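Local coordinates for amidohydrolase (Pseudomonas aeruginosa, PDB 2I5G), which probably acts as a metal-dependent dipeptidase of the M19 (membrane dipeptidase) family, hydrolysing dipeptides, at residues Leu67-Arg72 with Arg78-Gln83; Gly15-Lys20 with Gly32-Ala37; Lys59-Asn64 with Ile88-Gln93. The protein carries 2 engineered substitutions. All coordinates share one frame; numbering follows the deposited sequence.

Contact 1 of 3, residues Leu67-Arg72 with Arg78-Gln83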
# COMPACT_ATOMS: atom_id res chain seq x y z
N LEU A 67 12.83 -3.01 36.51
CA LEU A 67 11.37 -3.04 36.44
C LEU A 67 10.86 -3.89 35.29
O LEU A 67 9.86 -4.60 35.43
CB LEU A 67 10.83 -1.61 36.26
CG LEU A 67 10.53 -0.77 37.51
CD1 LEU A 67 11.57 -1.03 38.58
CD2 LEU A 67 10.47 0.71 37.12
N VAL A 68 11.54 -3.83 34.15
CA VAL A 68 11.12 -4.58 32.98
C VAL A 68 12.26 -5.28 32.25
O VAL A 68 13.43 -4.92 32.40
CB VAL A 68 10.41 -3.64 31.97
CG1 VAL A 68 9.18 -3.02 32.62
CG2 VAL A 68 11.37 -2.55 31.51
N ILE A 69 11.90 -6.29 31.45
CA ILE A 69 12.84 -7.07 30.65
C ILE A 69 12.15 -7.42 29.34
O ILE A 69 10.92 -7.54 29.28
CB ILE A 69 13.24 -8.39 31.34
CG1 ILE A 69 12.00 -9.29 31.47
CG2 ILE A 69 13.87 -8.12 32.69
CD1 ILE A 69 12.27 -10.63 32.15
N PRO A 70 12.94 -7.59 28.27
CA PRO A 70 12.44 -7.93 26.93
C PRO A 70 11.72 -9.26 26.94
O PRO A 70 11.94 -10.08 27.82
CB PRO A 70 13.72 -8.00 26.09
CG PRO A 70 14.70 -7.16 26.85
CD PRO A 70 14.41 -7.52 28.27
N VAL A 71 10.86 -9.47 25.95
CA VAL A 71 10.13 -10.73 25.81
C VAL A 71 10.20 -11.22 24.38
O VAL A 71 9.65 -10.59 23.48
CB VAL A 71 8.64 -10.57 26.20
CG1 VAL A 71 7.85 -11.78 25.75
CG2 VAL A 71 8.52 -10.43 27.70
N ARG A 72 10.87 -12.35 24.16
CA ARG A 72 10.99 -12.93 22.82
C ARG A 72 10.42 -14.34 22.80
O ARG A 72 9.92 -14.81 21.78
CB ARG A 72 12.46 -12.94 22.38
CG ARG A 72 13.08 -11.55 22.22
CD ARG A 72 14.53 -11.64 21.75
NE ARG A 72 15.11 -10.33 21.47
CZ ARG A 72 15.60 -9.97 20.28
NH1 ARG A 72 15.57 -10.81 19.26
NH2 ARG A 72 16.12 -8.76 20.11
N ARG A 78 8.00 -16.50 31.95
CA ARG A 78 8.18 -17.24 33.20
C ARG A 78 9.29 -16.57 33.99
O ARG A 78 9.22 -16.48 35.22
CB ARG A 78 8.54 -18.70 32.90
CG ARG A 78 9.26 -19.43 34.03
CD ARG A 78 9.25 -20.95 33.83
NE ARG A 78 9.65 -21.37 32.48
CZ ARG A 78 10.90 -21.34 32.01
NH1 ARG A 78 11.90 -20.91 32.77
NH2 ARG A 78 11.14 -21.75 30.77
N LYS A 79 10.30 -16.08 33.29
CA LYS A 79 11.42 -15.41 33.93
C LYS A 79 10.96 -14.11 34.59
O LYS A 79 11.28 -13.84 35.75
CB LYS A 79 12.52 -15.11 32.91
CG LYS A 79 13.70 -14.38 33.51
CD LYS A 79 14.73 -13.97 32.47
CE LYS A 79 15.39 -15.17 31.80
NZ LYS A 79 16.37 -14.75 30.76
N ALA A 80 10.20 -13.32 33.86
CA ALA A 80 9.70 -12.05 34.37
C ALA A 80 8.88 -12.24 35.65
O ALA A 80 9.01 -11.48 36.60
CB ALA A 80 8.87 -11.36 33.31
N LYS A 81 8.04 -13.26 35.66
CA LYS A 81 7.21 -13.52 36.83
C LYS A 81 8.07 -13.90 38.03
O LYS A 81 7.97 -13.28 39.10
CB LYS A 81 6.22 -14.66 36.52
CG LYS A 81 4.82 -14.46 37.08
CD LYS A 81 4.74 -14.84 38.53
CE LYS A 81 3.31 -14.69 39.03
NZ LYS A 81 2.85 -13.28 39.00
N GLU A 82 8.94 -14.89 37.85
CA GLU A 82 9.79 -15.34 38.95
C GLU A 82 10.89 -14.37 39.33
O GLU A 82 11.69 -14.66 40.21
CB GLU A 82 10.40 -16.71 38.62
CG GLU A 82 11.53 -16.68 37.61
CD GLU A 82 12.12 -18.06 37.40
OE1 GLU A 82 11.42 -18.94 36.85
OE2 GLU A 82 13.29 -18.27 37.79
N GLN A 83 10.92 -13.21 38.68
CA GLN A 83 11.92 -12.21 38.99
C GLN A 83 11.29 -10.92 39.47
O GLN A 83 11.99 -9.94 39.72
CB GLN A 83 12.80 -11.94 37.78
CG GLN A 83 13.84 -13.00 37.54
CD GLN A 83 14.82 -12.59 36.48
OE1 GLN A 83 15.24 -11.43 36.42
NE2 GLN A 83 15.21 -13.54 35.63
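Ile69 meets Ala80 and Lys79 where strand 68-70 faces helix 74-82. These are the first two elements of a beta-alpha-beta unit that strand 86-92 completes. The contact is apolar and small, burying 126 Å² in all. One methyl group does nearly all the touching. Ile69 CD1 rests 3.7 Å from Ala80 CB and equally close to Ala80 CA, so it presses on the helix at its smallest side chain. Ile69 CG1 follows behind, 4.2 Å from Ala80 CB. The torsions explain this reach. CG1 lies between the backbone N and the carbonyl carbon of Ile69 (chi1 64°), and the chain then extends fully to CD1 (chi2 -180°). With only a methyl on Ala80, Ile69 CA and Ala80 CA are 7.0 Å apart. Lys79 adds a second, more distant contact, and Lys79 CD comes to 4.2 Å from Ile69 CD1. Ala80 is buried, while Lys79 is exposed.

Further out, the strand is fixed by the sheet. Ile69 makes a backbone hydrogen bond with Thr86 of strand 86-92. The CB of Val68 points away from the helix, and its side chain touches Ile61, Ile88 and Phe26. Helix 74-82 is held on its far side as well. There the ammonium group of Lys81, NZ, is hydrogen-bonded to the backbone carbonyl oxygens of both Ala8 and Ser10.

Contact 2 of 3, residues Gly15-Lys20 with Gly32-Ala37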
# COMPACT_ATOMS: atom_id res chain seq x y z
N GLY A 15 -2.92 -8.03 26.12
CA GLY A 15 -2.77 -8.09 24.68
C GLY A 15 -2.43 -6.79 23.96
O GLY A 15 -1.95 -6.84 22.82
N LEU A 16 -2.68 -5.65 24.58
CA LEU A 16 -2.35 -4.39 23.93
C LEU A 16 -2.24 -3.17 24.83
O LEU A 16 -3.15 -2.85 25.60
CB LEU A 16 -3.37 -4.07 22.84
CG LEU A 16 -2.76 -3.02 21.90
CD1 LEU A 16 -2.11 -3.74 20.73
CD2 LEU A 16 -3.82 -2.06 21.41
N ILE A 17 -1.12 -2.48 24.70
CA ILE A 17 -0.85 -1.28 25.46
C ILE A 17 -0.06 -0.28 24.61
O ILE A 17 0.96 -0.64 24.02
CB ILE A 17 -0.06 -1.62 26.75
CG1 ILE A 17 -0.98 -2.34 27.73
CG2 ILE A 17 0.49 -0.35 27.39
CD1 ILE A 17 -0.32 -2.68 29.07
N ILE A 18 -0.57 0.95 24.51
CA ILE A 18 0.06 2.05 23.78
C ILE A 18 0.07 3.23 24.73
O ILE A 18 -0.66 4.20 24.54
CB ILE A 18 -0.73 2.50 22.52
CG1 ILE A 18 -2.23 2.35 22.74
CG2 ILE A 18 -0.25 1.76 21.32
CD1 ILE A 18 -2.73 0.92 22.76
N ALA A 19 0.89 3.13 25.77
CA ALA A 19 1.01 4.18 26.76
C ALA A 19 2.28 4.98 26.51
O ALA A 19 3.18 4.51 25.83
CB ALA A 19 1.07 3.56 28.15
N LYS A 20 2.32 6.20 27.04
CA LYS A 20 3.51 7.05 26.90
C LYS A 20 4.55 6.33 27.75
O LYS A 20 4.30 6.04 28.91
CB LYS A 20 3.24 8.44 27.48
CG LYS A 20 4.35 9.44 27.27
CD LYS A 20 4.31 10.06 25.89
CE LYS A 20 3.16 11.04 25.75
NZ LYS A 20 3.09 11.68 24.40
N GLY A 32 0.31 -3.13 39.31
CA GLY A 32 -0.80 -3.96 38.91
C GLY A 32 -0.44 -5.43 38.79
O GLY A 32 -1.28 -6.25 38.41
N GLY A 33 0.81 -5.77 39.11
CA GLY A 33 1.25 -7.15 39.05
C GLY A 33 1.32 -7.73 37.65
O GLY A 33 1.36 -8.95 37.47
N LEU A 34 1.35 -6.86 36.64
CA LEU A 34 1.42 -7.27 35.25
C LEU A 34 2.66 -8.12 35.02
O LEU A 34 3.76 -7.74 35.42
CB LEU A 34 1.45 -6.03 34.35
CG LEU A 34 1.19 -6.16 32.85
CD1 LEU A 34 -0.22 -6.66 32.62
CD2 LEU A 34 1.38 -4.80 32.18
N THR A 35 2.49 -9.27 34.37
CA THR A 35 3.63 -10.14 34.09
C THR A 35 4.24 -9.78 32.74
O THR A 35 5.46 -9.63 32.63
CB THR A 35 3.20 -11.62 34.06
OG1 THR A 35 2.52 -11.94 35.27
CG2 THR A 35 4.42 -12.51 33.92
N ALA A 36 3.40 -9.63 31.73
CA ALA A 36 3.89 -9.28 30.40
C ALA A 36 2.85 -8.50 29.61
O ALA A 36 1.66 -8.54 29.92
CB ALA A 36 4.30 -10.53 29.65
N ALA A 37 3.30 -7.79 28.58
CA ALA A 37 2.39 -7.01 27.76
C ALA A 37 2.87 -6.76 26.33
O ALA A 37 4.06 -6.56 26.08
CB ALA A 37 2.11 -5.69 28.44
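Ile17, Leu34 and Ala37 make a small buried contact around one methyl, Ile17 CD1. This carbon lies 3.9 Å from Ala37 CB and 4.1 Å from Leu34 CD2. Ile17 and Leu34 reach toward each other tip to tip. CG1 of Ile17 stands beside the backbone N (chi1 -72°), and an extended second torsion carries CD1 out to both partners. Leu34 answers with CG anti to its own N (chi1 -166°). Met29 of helix 23-31 touches both Ile17 and Leu34.

Strand 13-17, helix 23-31 and strand 36-40 form a beta-alpha-beta unit, and its two strands are parallel neighbours in the sheet. Ile17 is tied to strand 36-40 by backbone hydrogen bonds with Asn38 and Thr40. Gly33 ends the helix in a Schellman motif, with positive phi (67°), and the chain then runs on toward strand 36-40.

The other end is looser. From Ile18 on, the segment 15-20 diverges from 32-37. Ile18 is partly exposed. Lys20 is exposed, and its NZ makes a weak hydrogen bond with His254 ND1.

Contact 3 of 3, residues Lys59-Asn64 with Ile88-Gln93; sequences KLIRDN and ILYGFQ
Helix 47-63 lies over strand 86-92, with Ile61 CA and Ile88 CA, 8.6 Å apart, the nearest CA pair across the two segments. Ile61 carries the helix side of the contact. It points toward the strand, and CG1 stands beside its backbone N (chi1 -68°). The second torsion is extended and carries CD1 out to touch two strand residues. Ile61 CD1 lies 4.2 Å from Ile88 CG2, a branch methyl of the facing isoleucine. It is also 3.5 Å from Tyr90 OH and 4.2 Å from Tyr90 CZ. The methyl meets the phenol end of the ring obliquely. Ile61 and Tyr90 approach from opposite directions. Tyr90 leaves the strand with CG beside the backbone N, and its long side chain brings the hydroxyl up to the helix. That hydroxyl also has a weak hydrogen bond with Asn58 ND2, one turn back in the same helix. Ile54 and Ser57 touch the tyrosine too, so the helix meets it at several points.

Bonds within and beyond the segment hold the helix end. Asn64, the first residue to leave helical geometry, turns its side chain back. Asn64 ND2 donates to Leu60 O at 2.7 Å, with an N-H...O angle of 142° and the donor tilted 24° from the carbonyl plane. Asn64 OD1 accepts a hydrogen bond from Arg23 NH1, which links the helix end to helix 23-31. On the outer face, Lys59 NZ forms a long salt bridge with Asp63 OD2, at 3.5 Å.

All three touching residues are buried. An outer helix packed by apolar side chains on a strand of the parallel inner sheet is the layering of the TIM barrel, the fold of the M19 family.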
# COMPACT_ATOMS: atom_id res chain seq x y z
N LYS A 59 16.18 1.39 24.90
CA LYS A 59 16.88 2.27 25.83
C LYS A 59 16.12 2.43 27.15
O LYS A 59 16.72 2.42 28.23
CB LYS A 59 17.11 3.64 25.20
CG LYS A 59 17.93 4.56 26.09
CD LYS A 59 18.12 5.93 25.48
CE LYS A 59 18.89 6.81 26.43
NZ LYS A 59 20.16 6.15 26.82
N LEU A 60 14.81 2.61 27.07
CA LEU A 60 14.02 2.75 28.28
C LEU A 60 14.11 1.48 29.11
O LEU A 60 14.24 1.54 30.33
CB LEU A 60 12.56 3.06 27.94
CG LEU A 60 12.35 4.55 27.64
CD1 LEU A 60 11.05 4.75 26.87
CD2 LEU A 60 12.34 5.31 28.96
N ILE A 61 14.06 0.34 28.45
CA ILE A 61 14.16 -0.93 29.15
C ILE A 61 15.53 -1.01 29.80
O ILE A 61 15.65 -1.26 30.99
CB ILE A 61 13.97 -2.12 28.18
CG1 ILE A 61 12.53 -2.16 27.66
CG2 ILE A 61 14.37 -3.42 28.87
CD1 ILE A 61 12.22 -3.32 26.74
N ARG A 62 16.56 -0.80 29.00
CA ARG A 62 17.94 -0.85 29.49
C ARG A 62 18.09 -0.01 30.75
O ARG A 62 18.61 -0.47 31.77
CB ARG A 62 18.90 -0.31 28.43
CG ARG A 62 20.06 -1.23 28.11
CD ARG A 62 21.29 -0.45 27.63
NE ARG A 62 21.01 0.56 26.60
CZ ARG A 62 20.58 0.31 25.37
NH1 ARG A 62 20.37 -0.94 24.97
NH2 ARG A 62 20.36 1.32 24.53
N ASP A 63 17.63 1.23 30.67
CA ASP A 63 17.76 2.15 31.80
C ASP A 63 16.85 1.84 32.99
O ASP A 63 17.07 2.36 34.08
CB ASP A 63 17.54 3.59 31.31
CG ASP A 63 18.69 4.10 30.43
OD1 ASP A 63 19.76 3.44 30.40
OD2 ASP A 63 18.54 5.16 29.79
N ASN A 64 15.85 0.99 32.77
CA ASN A 64 14.91 0.61 33.84
C ASN A 64 14.82 -0.91 33.94
O ASN A 64 13.74 -1.45 34.17
CB ASN A 64 13.52 1.16 33.54
CG ASN A 64 13.49 2.68 33.45
OD1 ASN A 64 13.60 3.38 34.45
ND2 ASN A 64 13.34 3.19 32.23
N ILE A 88 8.20 -7.27 28.47
CA ILE A 88 7.71 -6.42 27.40
C ILE A 88 7.91 -7.06 26.04
O ILE A 88 9.03 -7.33 25.61
CB ILE A 88 8.39 -5.04 27.45
CG1 ILE A 88 7.87 -4.28 28.68
CG2 ILE A 88 8.11 -4.24 26.18
CD1 ILE A 88 8.47 -2.92 28.85
N LEU A 89 6.79 -7.31 25.37
CA LEU A 89 6.77 -7.94 24.05
C LEU A 89 6.44 -6.90 22.98
O LEU A 89 5.33 -6.36 22.95
CB LEU A 89 5.75 -9.08 24.05
CG LEU A 89 5.20 -9.62 22.73
CD1 LEU A 89 6.35 -9.97 21.81
CD2 LEU A 89 4.30 -10.83 22.98
N TYR A 90 7.40 -6.63 22.10
CA TYR A 90 7.20 -5.65 21.04
C TYR A 90 6.17 -6.04 20.00
O TYR A 90 6.20 -7.16 19.48
CB TYR A 90 8.52 -5.37 20.31
CG TYR A 90 9.55 -4.66 21.14
CD1 TYR A 90 9.17 -3.91 22.26
CD2 TYR A 90 10.89 -4.67 20.78
CE1 TYR A 90 10.11 -3.20 23.00
CE2 TYR A 90 11.84 -3.97 21.50
CZ TYR A 90 11.44 -3.23 22.61
OH TYR A 90 12.37 -2.51 23.32
N GLY A 91 5.29 -5.09 19.69
CA GLY A 91 4.26 -5.34 18.69
C GLY A 91 4.05 -4.19 17.71
O GLY A 91 4.36 -3.03 18.01
N PHE A 92 3.56 -4.53 16.52
CA PHE A 92 3.26 -3.54 15.49
C PHE A 92 1.75 -3.58 15.27
O PHE A 92 1.14 -4.65 15.27
CB PHE A 92 3.89 -3.91 14.14
CG PHE A 92 5.38 -3.86 14.11
CD1 PHE A 92 6.12 -3.47 15.22
CD2 PHE A 92 6.06 -4.18 12.94
CE1 PHE A 92 7.50 -3.40 15.16
CE2 PHE A 92 7.44 -4.12 12.87
CZ PHE A 92 8.17 -3.73 13.98
N GLN A 93 1.14 -2.42 15.10
CA GLN A 93 -0.28 -2.40 14.84
C GLN A 93 -0.49 -2.16 13.35
O GLN A 93 -1.57 -1.79 12.90
CB GLN A 93 -0.97 -1.34 15.68
CG GLN A 93 -1.20 -1.78 17.11
CD GLN A 93 -2.43 -1.16 17.74
OE1 GLN A 93 -3.55 -1.29 17.21
NE2 GLN A 93 -2.24 -0.48 18.87

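The three contacts share one parallel sheet on the same side of the chain's centre. Their centres are 11 to 12 Å apart. Contact 2 comes first in the chain and closes before the others open. Contact 1 is nested in the loop closed by contact 3. Strand 86-92 connects them: it lies between strand 36-40 of contact 2 and strand 68-70 of contact 1. Ala37 O is 2.9 Å from Leu89 N, and Ile69 O is 2.9 Å from Ile88 N, both probable hydrogen bonds. Thr35 also packs on Ala80 and Lys81, joining contacts 2 and 1 directly. Together they lie in successive strands and helices of the first part of the barrel.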